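Local atomic coordinates of aminoglycoside phosphotransferase (Mycobacterium smegmatis, PDB entry 6EF6), a protein that phosphorylates (S)-1-amino-2-propanol, serving as the kinase of the aminoacetone utilization microcompartment, and resembles aminoglycoside phosphotransferases and protein kinases. Residues L142-F147 / L232-L237; Q148-I153 / E283-G288; G226-D231 / F262-T267. All blocks are in the same frame, centred on the assembly; numbering follows the deposited sequence.

Contact 1 of 3, residues L142-F147 / L232-L237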
loop_
_atom_site.group_PDB
_atom_site.type_symbol
_atom_site.label_atom_id
_atom_site.label_comp_id
_atom_site.label_asym_id
_atom_site.label_seq_id
_atom_site.Cartn_x
_atom_site.Cartn_y
_atom_site.Cartn_z
ATOM N N LEU A 142 1.836 -12.397 6.337
ATOM C CA LEU A 142 1.118 -13.356 5.508
ATOM C C LEU A 142 1.968 -13.772 4.301
ATOM O O LEU A 142 2.837 -13.034 3.832
ATOM C CB LEU A 142 -0.178 -12.715 5.011
ATOM C CG LEU A 142 -1.238 -12.386 6.071
ATOM C CD1 LEU A 142 -2.519 -11.904 5.406
ATOM C CD2 LEU A 142 -1.531 -13.561 7.004
ATOM N N THR A 143 1.679 -14.967 3.773
ATOM C CA THR A 143 2.425 -15.573 2.674
ATOM C C THR A 143 1.477 -15.840 1.515
ATOM O O THR A 143 0.277 -15.564 1.577
ATOM C CB THR A 143 3.083 -16.894 3.109
ATOM O OG1 THR A 143 2.073 -17.905 3.290
ATOM C CG2 THR A 143 3.891 -16.718 4.419
ATOM N N LEU A 144 2.015 -16.448 0.475
ATOM C CA LEU A 144 1.200 -16.808 -0.671
ATOM C C LEU A 144 0.109 -17.818 -0.340
ATOM O O LEU A 144 -0.773 -18.031 -1.174
ATOM C CB LEU A 144 2.082 -17.338 -1.809
ATOM C CG LEU A 144 3.141 -16.384 -2.312
ATOM C CD1 LEU A 144 4.067 -17.060 -3.317
ATOM C CD2 LEU A 144 2.539 -15.175 -2.987
ATOM N N ASP A 145 0.185 -18.476 0.810
ATOM C CA ASP A 145 -0.858 -19.367 1.285
ATOM C C ASP A 145 -2.020 -18.647 1.932
ATOM O O ASP A 145 -2.966 -19.320 2.371
ATOM C CB ASP A 145 -0.281 -20.349 2.324
ATOM C CG ASP A 145 0.798 -21.297 1.754
ATOM O OD1 ASP A 145 0.731 -21.588 0.570
ATOM O OD2 ASP A 145 1.653 -21.745 2.530
ATOM N N ASP A 146 -1.981 -17.320 1.998
ATOM C CA ASP A 146 -2.871 -16.531 2.848
ATOM C C ASP A 146 -3.653 -15.459 2.110
ATOM O O ASP A 146 -4.194 -14.545 2.754
ATOM C CB ASP A 146 -2.100 -15.900 4.010
ATOM C CG ASP A 146 -1.379 -16.911 4.851
ATOM O OD1 ASP A 146 -2.023 -17.921 5.234
ATOM O OD2 ASP A 146 -0.184 -16.669 5.133
ATOM N N PHE A 147 -3.828 -15.588 0.808
ATOM C CA PHE A 147 -4.650 -14.632 0.078
ATOM C C PHE A 147 -6.059 -14.516 0.647
ATOM O O PHE A 147 -6.659 -13.433 0.582
ATOM C CB PHE A 147 -4.695 -14.900 -1.427
ATOM C CG PHE A 147 -3.448 -14.430 -2.138
ATOM C CD1 PHE A 147 -3.315 -13.071 -2.432
ATOM C CD2 PHE A 147 -2.429 -15.290 -2.467
ATOM C CE1 PHE A 147 -2.185 -12.605 -3.027
ATOM C CE2 PHE A 147 -1.285 -14.815 -3.106
ATOM C CZ PHE A 147 -1.175 -13.475 -3.388
ATOM N N LEU A 232 -2.167 -2.916 0.239
ATOM C CA LEU A 232 -2.507 -4.156 0.951
ATOM C C LEU A 232 -1.858 -5.379 0.321
ATOM O O LEU A 232 -2.498 -6.384 -0.026
ATOM C CB LEU A 232 -4.015 -4.292 1.038
ATOM C CG LEU A 232 -4.693 -3.331 2.027
ATOM C CD1 LEU A 232 -6.224 -3.384 1.882
ATOM C CD2 LEU A 232 -4.273 -3.613 3.453
ATOM N N ARG A 233 -0.553 -5.262 0.226
ATOM C CA ARG A 233 0.339 -6.376 -0.085
ATOM C C ARG A 233 0.430 -7.331 1.092
ATOM O O ARG A 233 0.305 -6.921 2.246
ATOM C CB ARG A 233 1.752 -5.845 -0.284
ATOM C CG ARG A 233 1.884 -5.071 -1.516
ATOM C CD ARG A 233 3.309 -4.613 -1.731
ATOM N NE ARG A 233 3.649 -3.435 -0.937
ATOM C CZ ARG A 233 4.549 -3.394 0.050
ATOM N NH1 ARG A 233 5.226 -4.475 0.414
ATOM N NH2 ARG A 233 4.768 -2.250 0.702
ATOM N N LEU A 234 0.706 -8.622 0.820
ATOM C CA LEU A 234 0.846 -9.582 1.902
ATOM C C LEU A 234 1.872 -9.130 2.942
ATOM O O LEU A 234 1.695 -9.353 4.135
ATOM C CB LEU A 234 1.237 -10.937 1.301
ATOM C CG LEU A 234 0.183 -11.667 0.458
ATOM C CD1 LEU A 234 0.872 -12.717 -0.449
ATOM C CD2 LEU A 234 -0.850 -12.340 1.294
ATOM N N ALA A 235 2.965 -8.501 2.477
ATOM C CA ALA A 235 4.031 -8.078 3.372
ATOM C C ALA A 235 3.592 -7.037 4.388
ATOM O O ALA A 235 4.276 -6.867 5.388
ATOM C CB ALA A 235 5.165 -7.461 2.535
ATOM N N ASN A 236 2.473 -6.346 4.147
ATOM C CA ASN A 236 1.969 -5.332 5.077
ATOM C C ASN A 236 0.953 -5.881 6.075
ATOM O O ASN A 236 0.320 -5.097 6.810
ATOM C CB ASN A 236 1.390 -4.153 4.300
ATOM C CG ASN A 236 2.469 -3.216 3.819
ATOM O OD1 ASN A 236 3.588 -3.225 4.341
ATOM N ND2 ASN A 236 2.170 -2.421 2.835
ATOM N N LEU A 237 0.771 -7.198 6.171
ATOM C CA LEU A 237 -0.055 -7.807 7.210
ATOM C C LEU A 237 0.871 -8.685 8.031
ATOM O O LEU A 237 1.204 -9.812 7.643
ATOM C CB LEU A 237 -1.232 -8.579 6.601
ATOM C CG LEU A 237 -2.460 -7.699 6.264
ATOM C CD1 LEU A 237 -2.197 -6.782 5.080
ATOM C CD2 LEU A 237 -3.693 -8.554 6.022
#

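Contact 2 of 3, residues Q148-I153 / E283-G288. With ACT (acetate ion), chain F.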
loop_
_atom_site.group_PDB
_atom_site.type_symbol
_atom_site.label_atom_id
_atom_site.label_comp_id
_atom_site.label_asym_id
_atom_site.label_seq_id
_atom_site.Cartn_x
_atom_site.Cartn_y
_atom_site.Cartn_z
ATOM N N GLN A 148 -6.665 -15.614 1.082
ATOM C CA GLN A 148 -8.016 -15.550 1.620
ATOM C C GLN A 148 -8.085 -14.653 2.840
ATOM O O GLN A 148 -9.040 -13.869 2.972
ATOM C CB GLN A 148 -8.507 -16.960 1.934
ATOM C CG GLN A 148 -9.948 -16.952 2.410
ATOM C CD GLN A 148 -10.549 -18.332 2.547
ATOM O OE1 GLN A 148 -10.111 -19.320 1.921
ATOM N NE2 GLN A 148 -11.618 -18.420 3.270
ATOM N N THR A 149 -7.149 -14.790 3.771
ATOM C CA THR A 149 -7.124 -13.955 4.960
ATOM C C THR A 149 -6.935 -12.495 4.577
ATOM O O THR A 149 -7.614 -11.615 5.124
ATOM C CB THR A 149 -5.979 -14.422 5.856
ATOM O OG1 THR A 149 -6.236 -15.789 6.205
ATOM C CG2 THR A 149 -5.877 -13.630 7.133
ATOM N N LEU A 150 -6.090 -12.225 3.588
ATOM C CA LEU A 150 -5.916 -10.857 3.112
ATOM C C LEU A 150 -7.219 -10.301 2.553
ATOM O O LEU A 150 -7.590 -9.147 2.851
ATOM C CB LEU A 150 -4.777 -10.841 2.091
ATOM C CG LEU A 150 -4.515 -9.494 1.405
ATOM C CD1 LEU A 150 -4.162 -8.408 2.404
ATOM C CD2 LEU A 150 -3.338 -9.708 0.422
ATOM N N GLY A 151 -7.938 -11.086 1.760
ATOM C CA GLY A 151 -9.222 -10.650 1.247
ATOM C C GLY A 151 -10.223 -10.342 2.342
ATOM O O GLY A 151 -10.975 -9.366 2.248
ATOM N N ARG A 152 -10.304 -11.200 3.362
ATOM C CA ARG A 152 -11.255 -10.982 4.438
ATOM C C ARG A 152 -10.940 -9.686 5.185
ATOM O O ARG A 152 -11.856 -8.913 5.519
ATOM C CB ARG A 152 -11.184 -12.182 5.371
ATOM C CG ARG A 152 -12.205 -12.110 6.488
ATOM C CD ARG A 152 -11.986 -13.184 7.544
ATOM N NE ARG A 152 -10.835 -12.894 8.403
ATOM C CZ ARG A 152 -9.797 -13.705 8.604
ATOM N NH1 ARG A 152 -9.711 -14.874 7.976
ATOM N NH2 ARG A 152 -8.830 -13.335 9.437
ATOM N N ILE A 153 -9.672 -9.443 5.479
ATOM C CA ILE A 153 -9.280 -8.212 6.189
ATOM C C ILE A 153 -9.532 -6.976 5.322
ATOM O O ILE A 153 -10.035 -5.935 5.819
ATOM C CB ILE A 153 -7.829 -8.331 6.673
ATOM C CG1 ILE A 153 -7.762 -9.395 7.767
ATOM C CG2 ILE A 153 -7.273 -6.930 7.149
ATOM C CD1 ILE A 153 -6.349 -9.808 8.174
ATOM N N GLU A 283 -9.319 -16.289 -6.588
ATOM C CA GLU A 283 -10.455 -17.026 -6.036
ATOM C C GLU A 283 -10.347 -17.118 -4.513
ATOM O O GLU A 283 -11.353 -16.977 -3.825
ATOM C CB GLU A 283 -10.588 -18.419 -6.650
ATOM C CG GLU A 283 -10.975 -18.348 -8.123
ATOM C CD GLU A 283 -11.463 -19.672 -8.747
ATOM O OE1 GLU A 283 -11.940 -20.568 -8.027
ATOM O OE2 GLU A 283 -11.378 -19.803 -9.991
ATOM N N SER A 284 -9.146 -17.290 -3.972
ATOM C CA SER A 284 -8.996 -17.363 -2.526
ATOM C C SER A 284 -9.316 -16.023 -1.896
ATOM O O SER A 284 -10.030 -15.943 -0.893
ATOM C CB SER A 284 -7.571 -17.803 -2.183
ATOM O OG SER A 284 -7.293 -19.089 -2.680
ATOM N N TRP A 285 -8.760 -14.938 -2.462
ATOM C CA TRP A 285 -9.019 -13.596 -1.942
ATOM C C TRP A 285 -10.499 -13.265 -1.973
ATOM O O TRP A 285 -11.033 -12.746 -1.009
ATOM C CB TRP A 285 -8.217 -12.601 -2.794
ATOM C CG TRP A 285 -8.111 -11.182 -2.319
ATOM C CD1 TRP A 285 -7.050 -10.628 -1.614
ATOM C CD2 TRP A 285 -9.074 -10.141 -2.502
ATOM N NE1 TRP A 285 -7.285 -9.274 -1.398
ATOM C CE2 TRP A 285 -8.512 -8.953 -1.927
ATOM C CE3 TRP A 285 -10.315 -10.056 -3.154
ATOM C CZ2 TRP A 285 -9.155 -7.725 -1.991
ATOM C CZ3 TRP A 285 -10.961 -8.813 -3.199
ATOM C CH2 TRP A 285 -10.374 -7.680 -2.626
ATOM N N VAL A 286 -11.153 -13.563 -3.083
ATOM C CA VAL A 286 -12.587 -13.304 -3.206
ATOM C C VAL A 286 -13.414 -14.086 -2.188
ATOM O O VAL A 286 -14.389 -13.577 -1.629
ATOM C CB VAL A 286 -13.029 -13.579 -4.646
ATOM C CG1 VAL A 286 -14.550 -13.658 -4.739
ATOM C CG2 VAL A 286 -12.467 -12.495 -5.590
ATOM N N ALA A 287 -13.071 -15.368 -1.949
ATOM C CA ALA A 287 -13.781 -16.151 -0.942
ATOM C C ALA A 287 -13.652 -15.522 0.438
ATOM O O ALA A 287 -14.622 -15.441 1.204
ATOM C CB ALA A 287 -13.240 -17.585 -0.909
ATOM N N GLY A 288 -12.457 -15.012 0.759
ATOM C CA GLY A 288 -12.265 -14.342 2.047
ATOM C C GLY A 288 -13.027 -13.029 2.129
ATOM O O GLY A 288 -13.722 -12.748 3.114
HETATM C C ACT F . -5.498 -16.754 9.282
HETATM O O ACT F . -4.988 -16.530 10.419
HETATM O OXT ACT F . -4.931 -16.781 8.156
HETATM C CH3 ACT F . -7.025 -17.037 9.250
#

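Contact 3 of 3, residues G226-D231 / F262-T267. With NA (sodium ion), chain D.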
loop_
_atom_site.group_PDB
_atom_site.type_symbol
_atom_site.label_atom_id
_atom_site.label_comp_id
_atom_site.label_asym_id
_atom_site.label_seq_id
_atom_site.Cartn_x
_atom_site.Cartn_y
_atom_site.Cartn_z
ATOM N N GLY A 226 -13.847 5.207 -2.579
ATOM C CA GLY A 226 -13.844 5.814 -1.259
ATOM C C GLY A 226 -12.472 5.677 -0.620
ATOM O O GLY A 226 -11.470 5.496 -1.309
ATOM N N LEU A 227 -12.433 5.783 0.690
ATOM C CA LEU A 227 -11.181 5.734 1.447
ATOM C C LEU A 227 -10.650 4.287 1.522
ATOM O O LEU A 227 -11.356 3.379 1.978
ATOM C CB LEU A 227 -11.384 6.315 2.842
ATOM C CG LEU A 227 -10.159 6.260 3.770
ATOM C CD1 LEU A 227 -9.012 7.094 3.244
ATOM C CD2 LEU A 227 -10.523 6.719 5.202
ATOM N N ILE A 228 -9.417 4.077 1.059
ATOM C CA ILE A 228 -8.733 2.787 0.983
ATOM C C ILE A 228 -7.301 2.871 1.544
ATOM O O ILE A 228 -6.652 3.909 1.570
ATOM C CB ILE A 228 -8.693 2.214 -0.453
ATOM C CG1 ILE A 228 -8.020 3.182 -1.432
ATOM C CG2 ILE A 228 -10.078 1.836 -0.920
ATOM C CD1 ILE A 228 -7.647 2.549 -2.759
ATOM N N HIS A 229 -6.818 1.719 1.988
ATOM C CA HIS A 229 -5.421 1.586 2.433
ATOM C C HIS A 229 -4.423 1.774 1.278
ATOM O O HIS A 229 -3.440 2.495 1.424
ATOM C CB HIS A 229 -5.268 0.237 3.114
ATOM C CG HIS A 229 -3.892 -0.083 3.599
ATOM N ND1 HIS A 229 -2.838 -0.362 2.742
ATOM C CD2 HIS A 229 -3.411 -0.208 4.865
ATOM C CE1 HIS A 229 -1.783 -0.669 3.477
ATOM N NE2 HIS A 229 -2.107 -0.602 4.762
ATOM N N ALA A 230 -4.712 1.131 0.127
ATOM C CA ALA A 230 -3.992 1.320 -1.134
ATOM C C ALA A 230 -2.602 0.718 -1.140
ATOM O O ALA A 230 -1.882 0.923 -2.108
ATOM C CB ALA A 230 -3.989 2.772 -1.594
ATOM N N ASP A 231 -2.222 -0.104 -0.161
ATOM C CA ASP A 231 -0.962 -0.866 -0.209
ATOM C C ASP A 231 -1.103 -2.181 0.544
ATOM O O ASP A 231 -0.259 -2.552 1.373
ATOM C CB ASP A 231 0.263 -0.057 0.231
ATOM C CG ASP A 231 1.570 -0.702 -0.225
ATOM O OD1 ASP A 231 1.582 -1.552 -1.139
ATOM O OD2 ASP A 231 2.591 -0.384 0.441
ATOM N N PHE A 262 -11.780 -1.812 -5.126
ATOM C CA PHE A 262 -11.138 -3.018 -5.639
ATOM C C PHE A 262 -9.743 -2.805 -6.199
ATOM O O PHE A 262 -9.045 -3.789 -6.497
ATOM C CB PHE A 262 -12.132 -3.831 -6.471
ATOM C CG PHE A 262 -13.228 -4.353 -5.596
ATOM C CD1 PHE A 262 -12.921 -5.383 -4.706
ATOM C CD2 PHE A 262 -14.483 -3.824 -5.552
ATOM C CE1 PHE A 262 -13.863 -5.850 -3.820
ATOM C CE2 PHE A 262 -15.416 -4.279 -4.640
ATOM C CZ PHE A 262 -15.101 -5.286 -3.796
ATOM N N TYR A 263 -9.258 -1.559 -6.268
ATOM C CA TYR A 263 -7.832 -1.382 -6.475
ATOM C C TYR A 263 -7.040 -2.052 -5.367
ATOM O O TYR A 263 -5.927 -2.501 -5.605
ATOM C CB TYR A 263 -7.532 0.124 -6.575
ATOM C CG TYR A 263 -6.055 0.462 -6.607
ATOM C CD1 TYR A 263 -5.206 0.018 -7.623
ATOM C CD2 TYR A 263 -5.486 1.208 -5.605
ATOM C CE1 TYR A 263 -3.865 0.297 -7.624
ATOM C CE2 TYR A 263 -4.114 1.522 -5.602
ATOM C CZ TYR A 263 -3.329 1.048 -6.617
ATOM O OH TYR A 263 -1.989 1.345 -6.615
ATOM N N ASP A 264 -7.591 -2.164 -4.150
ATOM C CA ASP A 264 -6.874 -2.885 -3.102
ATOM C C ASP A 264 -6.541 -4.327 -3.509
ATOM O O ASP A 264 -5.482 -4.867 -3.090
ATOM C CB ASP A 264 -7.677 -2.878 -1.798
ATOM C CG ASP A 264 -7.573 -1.601 -1.018
ATOM O OD1 ASP A 264 -6.554 -0.887 -1.076
ATOM O OD2 ASP A 264 -8.553 -1.332 -0.267
ATOM N N PHE A 265 -7.372 -4.965 -4.358
ATOM C CA PHE A 265 -6.994 -6.296 -4.840
ATOM C C PHE A 265 -5.752 -6.251 -5.739
ATOM O O PHE A 265 -4.858 -7.117 -5.667
ATOM C CB PHE A 265 -8.122 -7.046 -5.593
ATOM C CG PHE A 265 -7.628 -8.337 -6.145
ATOM C CD1 PHE A 265 -7.260 -9.361 -5.280
ATOM C CD2 PHE A 265 -7.511 -8.518 -7.521
ATOM C CE1 PHE A 265 -6.713 -10.533 -5.759
ATOM C CE2 PHE A 265 -6.989 -9.715 -8.023
ATOM C CZ PHE A 265 -6.618 -10.733 -7.144
ATOM N N GLY A 266 -5.665 -5.266 -6.635
ATOM C CA GLY A 266 -4.426 -5.124 -7.391
ATOM C C GLY A 266 -3.224 -5.001 -6.494
ATOM O O GLY A 266 -2.174 -5.595 -6.760
ATOM N N THR A 267 -3.356 -4.279 -5.380
ATOM C CA THR A 267 -2.210 -4.142 -4.502
ATOM C C THR A 267 -1.841 -5.481 -3.835
ATOM O O THR A 267 -0.680 -5.682 -3.514
ATOM C CB THR A 267 -2.380 -3.028 -3.460
ATOM O OG1 THR A 267 -3.256 -3.413 -2.393
ATOM C CG2 THR A 267 -2.816 -1.712 -4.084
HETATM NA NA NA D . 3.751 1.373 1.129
HETATM O O HOH W 1 -8.553 -0.464 2.295
HETATM O O HOH W 2 -1.105 3.048 -4.733
HETATM O O HOH W 3 2.078 2.591 1.900
HETATM O O HOH W 4 5.221 2.876 2.431
HETATM O O HOH W 5 4.062 2.384 -0.605
#

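Contact 1 of 3, residues L142-F147 / L232-L237
The backbones of Leu142 and Leu237 are joined by a hydrogen bond from Leu142 N to Leu237 O (3.0 Å, N-H...O angle 154°), while the CA atoms come nearest at Leu142 and Leu234, 5.2 Å apart. At the centre, Leu234 CG stands anti to its own carbonyl carbon (chi1 -69°), which sends the forked end out of the 3-10 turn 234-236 and into the bend made by the other segment. Both prongs straddle one carbonyl: Thr143 O lies 3.5 Å from Leu234 CD1 and a similar distance from CD2. CD1 also sits over a face of the Phe147 ring, a CH-pi contact 4.1 Å from the centroid, and CD2 packs on Leu142 CB. This leucine belongs to the catalytic loop of the kinase-like fold (His229 to Asn236), and what receives it is a type I beta turn, Thr143 to Asp146, leading into helix 147-163. The turn is closed by Asp146 N to Thr143 O, and Asp146 OD2 reinforces it by accepting from Thr143 N on its anti side at 2.9 Å. Its OD1 forms a salt bridge with Arg246. Thr143 OG1 adds an ST turn, taking the N-H of Asp145 at 3.2 Å. Beside the backbone bond, the Leu142 and Leu237 side chains meet obliquely, Leu142 CD1 lying 3.6 Å from Leu237 CD2.

Contact 2 of 3, residues Q148-I153 / E283-G288
A glycine-lined crossing of helix 147-163 with helix 278-290 brings Gly151 and Gly288 into the interface, where neither has a side chain to hold the backbones apart. Measured over 148-153 and 283-288, the axes approach to 6.4 Å and their signed crossing angle is -40°. Four CA-H...O contacts follow from this closeness, running in both directions. Gln148 CA meets Ser284 O at 3.2 Å, and Gly288 CA meets Gln148 O at 3.4 Å, the latter nearly straight with 170° at the hydrogen. Gly151 CA approaches Trp285 O at 3.6 Å, and Arg152 CA lies 3.3 Å from Gly288 O. A right-handed crossing of helices that run in the same general direction, with small residues four apart (Ser284 and Gly288) and carbonyls facing CA-H groups, resembles the GASright arrangement known from membrane helix pairs. Trp285 closes one flank. Its CB points away from helix 147-163, but with CG anti to the backbone N (chi1 -169°) the indole swings back, and Gly151 CA rests over the five-membered ring, 3.5 Å from its centroid and almost on the ring normal. Leu150 approaches the rim of the same indole, its CG 3.9 Å from Trp285 NE1. On the other flank the methylenes of Gln148 run past the Ser284 carbonyl and the Gly288 CA. Arg152 packs its CB against Gly288 O; in one of its two conformers the chain then bends and the guanidinium leads off toward an acetate ion, probably from the crystallisation liquor. Thr149 OG1 and Arg246 hydrogen-bond to this acetate.

Contact 3 of 3, residues G226-D231 / F262-T267
The Tyr263 ring takes Ile228 CD1 at its edge, in plane and 3.8 Å from Tyr263 CD2, while Thr267 CG2 from the next helical turn lies over one face. The His229 imidazole receives Asp231 N in its ring plane, with 3.0 Å from that nitrogen to His229 ND1, and donates from NE2 to Ile251 O. His229-Ala230-Asp231 fits the HxD motif of the kinase catalytic loop. Asp264, on helix 263-268, braces the backbone of this loop, much as the helix F aspartate does in protein kinases. With CG anti to the carbonyl carbon (chi1 -79°), Asp264 reaches across to the loop and its OD1 accepts from Ala230 N at 3.0 Å. OD2 accepts a hydrogen bond from water 1, which in turn accepts from His229 N, and is also bonded to His158. Thr267 CG2 touches Ala230 O at 3.4 Å, and Thr267 OG1 donates back to Asp264 O. The sequence 264-266 reads DFG, yet the aspartate of the kinase DFG motif corresponds to Asp252, which shares a sodium ion with Asp231. Asp231 OD1 forms a salt bridge with Arg233, and Asp231 OD2 binds the sodium at 2.2 Å.

Contacts 1 and 3 hold two parts of the same catalytic loop, and they meet where Thr267 OG1 lies 2.9 Å from Leu232 N and Asn236 ND2 lies 2.8 Å from Asp231 O, both probable hydrogen bonds. The centre of contact 2 is about 10 Å from that of contact 1 and 14 Å from that of contact 3: Leu150 CD1 packs 3.7 Å from Leu237 CD2, and Trp285 CD2 comes 3.4 Å from Phe265 CD1. Contact 3 carries the metal ligand Asp231, whose side chain is about 4 Å at nearest from bound (2R)-1-methoxypropan-2-amine. Among the apolar packing residues, the nearest side-chain atoms of Leu237 and Leu150 stand about 11 and 13 Å from the sodium ion.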